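Local coordinates for hydrogen peroxide-inducible genes activator (PDB 6G1D), which probably senses hydrogen peroxide through a reactive cysteine and, as a LysR-type transcription factor, regulates peroxide-responsive genes, at residues I106-A111 with D205-H210. The protein carries 1 engineered substitution. Residues are numbered along the deposited sequence; the frame is centred on the assembly and turned at random.
Sequences IIPTAA and DGHSLH. Engineered in segment 205-210: S208 (natural residue Cys). With SO4 (sulfate ion), chain M.
I107 CD1 stops 3.9 Å from S208 OG beside a sulfate ion, probably taken from the crystallisation liquor, lodged between the two lobes of the periplasmic-binding-protein-like regulatory domain. The site illustrates how the N-terminus of a helix receives an anion: H207 is the N-cap of helix 208-219, and the first backbone amides of that helix face the ion. S208 N reaches sulfate O2 at 3.0 Å. L209 N reaches sulfate O3 at 2.7 Å. H207 adds its ring from the edge, ND1 lying near sulfate O4 with the oxygen close to the ring plane. From the other lobe, the loop after strand 100-106 offers T109 N to sulfate O1 at 2.9 Å, with an N-H...O angle of 153°. T109 OG1, tucked between its backbone N and carbonyl carbon (chi1 68°), turns to the same oxygen and also hydrogen-bonds to R280 NH1. In the engineered S208, cysteine in nature and probably the peroxide-sensing residue, chi1 63° sets OG beside sulfate O2 and O3, where it can make a weak hydrogen bond to one or the other. Direct contact between the lobes is sparse and mostly apolar: P108 CG approaches the H207 ring obliquely, and T109 CG2 meets L209 CD2 at 4.1 Å.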
loop_
_atom_site.group_PDB
_atom_site.type_symbol
_atom_site.label_atom_id
_atom_site.label_comp_id
_atom_site.label_asym_id
_atom_site.label_seq_id
_atom_site.Cartn_x
_atom_site.Cartn_y
_atom_site.Cartn_z
ATOM N N ILE B 106 -9.920 16.449 8.718
ATOM C CA ILE B 106 -11.198 16.693 8.050
ATOM C C ILE B 106 -11.418 15.661 6.961
ATOM O O ILE B 106 -10.499 15.365 6.214
ATOM C CB ILE B 106 -11.267 18.082 7.401
ATOM C CG1 ILE B 106 -10.775 19.182 8.346
ATOM C CG2 ILE B 106 -12.684 18.376 6.927
ATOM C CD1 ILE B 106 -10.711 20.583 7.724
ATOM N N ILE B 107 -12.655 15.170 6.865
ATOM C CA ILE B 107 -13.043 14.238 5.809
ATOM C C ILE B 107 -12.979 14.891 4.401
ATOM O O ILE B 107 -13.224 16.105 4.258
ATOM C CB ILE B 107 -14.426 13.609 6.069
ATOM C CG1 ILE B 107 -15.539 14.658 6.117
ATOM C CG2 ILE B 107 -14.418 12.794 7.363
ATOM C CD1 ILE B 107 -16.920 14.061 6.165
ATOM N N PRO B 108 -12.607 14.106 3.372
ATOM C CA PRO B 108 -12.328 14.702 2.061
ATOM C C PRO B 108 -13.507 15.364 1.346
ATOM O O PRO B 108 -13.277 16.209 0.481
ATOM C CB PRO B 108 -11.840 13.522 1.213
ATOM C CG PRO B 108 -11.556 12.413 2.138
ATOM C CD PRO B 108 -12.219 12.678 3.436
ATOM N N THR B 109 -14.737 14.967 1.671
ATOM C CA THR B 109 -15.917 15.581 1.083
ATOM C C THR B 109 -16.438 16.786 1.874
ATOM O O THR B 109 -17.507 17.284 1.553
ATOM C CB THR B 109 -17.072 14.562 0.881
ATOM O OG1 THR B 109 -17.584 14.136 2.146
ATOM C CG2 THR B 109 -16.594 13.376 0.044
ATOM N N ALA B 110 -15.725 17.198 2.926
ATOM C CA ALA B 110 -15.959 18.485 3.568
ATOM C C ALA B 110 -14.777 19.446 3.453
ATOM O O ALA B 110 -14.997 20.652 3.241
ATOM C CB ALA B 110 -16.336 18.296 5.018
ATOM N N ALA B 111 -13.544 18.923 3.546
ATOM C CA ALA B 111 -12.330 19.745 3.645
ATOM C C ALA B 111 -12.173 20.894 2.631
ATOM O O ALA B 111 -12.078 22.031 3.011
ATOM C CB ALA B 111 -11.091 18.851 3.568
ATOM N N ASP B 205 -16.292 2.640 -0.967
ATOM C CA ASP B 205 -16.785 2.325 0.387
ATOM C C ASP B 205 -16.042 2.995 1.559
ATOM O O ASP B 205 -16.568 3.036 2.662
ATOM C CB ASP B 205 -16.661 0.778 0.635
ATOM C CG ASP B 205 -17.537 -0.042 -0.251
ATOM O OD1 ASP B 205 -18.044 0.445 -1.272
ATOM O OD2 ASP B 205 -17.761 -1.226 0.098
ATOM N N GLY B 206 -14.817 3.470 1.342
ATOM C CA GLY B 206 -14.076 4.182 2.374
ATOM C C GLY B 206 -14.600 5.584 2.728
ATOM O O GLY B 206 -14.192 6.156 3.743
ATOM N N HIS B 207 -15.502 6.136 1.915
ATOM C CA HIS B 207 -16.009 7.496 2.108
ATOM C C HIS B 207 -17.362 7.440 2.787
ATOM O O HIS B 207 -18.246 6.687 2.365
ATOM C CB HIS B 207 -16.113 8.188 0.746
ATOM C CG HIS B 207 -14.790 8.373 0.076
ATOM N ND1 HIS B 207 -14.020 9.519 0.211
ATOM C CD2 HIS B 207 -14.077 7.534 -0.712
ATOM C CE1 HIS B 207 -12.917 9.393 -0.514
ATOM N NE2 HIS B 207 -12.920 8.195 -1.071
ATOM N N SER B 208 -17.549 8.224 3.837
ATOM C CA SER B 208 -18.861 8.283 4.525
ATOM C C SER B 208 -20.022 8.760 3.602
ATOM O O SER B 208 -21.182 8.383 3.803
ATOM C CB SER B 208 -18.791 9.185 5.776
ATOM O OG SER B 208 -18.479 10.534 5.424
ATOM N N LEU B 209 -19.705 9.566 2.595
ATOM C CA LEU B 209 -20.717 9.995 1.633
ATOM C C LEU B 209 -21.314 8.800 0.853
ATOM O O LEU B 209 -22.518 8.782 0.575
ATOM C CB LEU B 209 -20.152 11.032 0.646
ATOM C CG LEU B 209 -21.161 11.654 -0.316
ATOM C CD1 LEU B 209 -22.266 12.356 0.448
ATOM C CD2 LEU B 209 -20.445 12.613 -1.280
ATOM N N HIS B 210 -20.485 7.834 0.470
ATOM C CA HIS B 210 -20.988 6.570 -0.096
ATOM C C HIS B 210 -22.102 5.970 0.778
ATOM O O HIS B 210 -23.233 5.783 0.329
ATOM C CB HIS B 210 -19.841 5.541 -0.218
ATOM C CG HIS B 210 -20.272 4.188 -0.694
ATOM N ND1 HIS B 210 -20.714 3.206 0.172
ATOM C CD2 HIS B 210 -20.451 3.697 -1.940
ATOM C CE1 HIS B 210 -21.071 2.142 -0.522
ATOM N NE2 HIS B 210 -20.938 2.419 -1.805
HETATM S S SO4 M . -15.886 11.253 3.154
HETATM O O1 SO4 M . -15.928 12.909 3.312
HETATM O O2 SO4 M . -15.568 10.308 4.540
HETATM O O3 SO4 M . -17.386 10.940 2.497
HETATM O O4 SO4 M . -14.680 11.005 2.107
#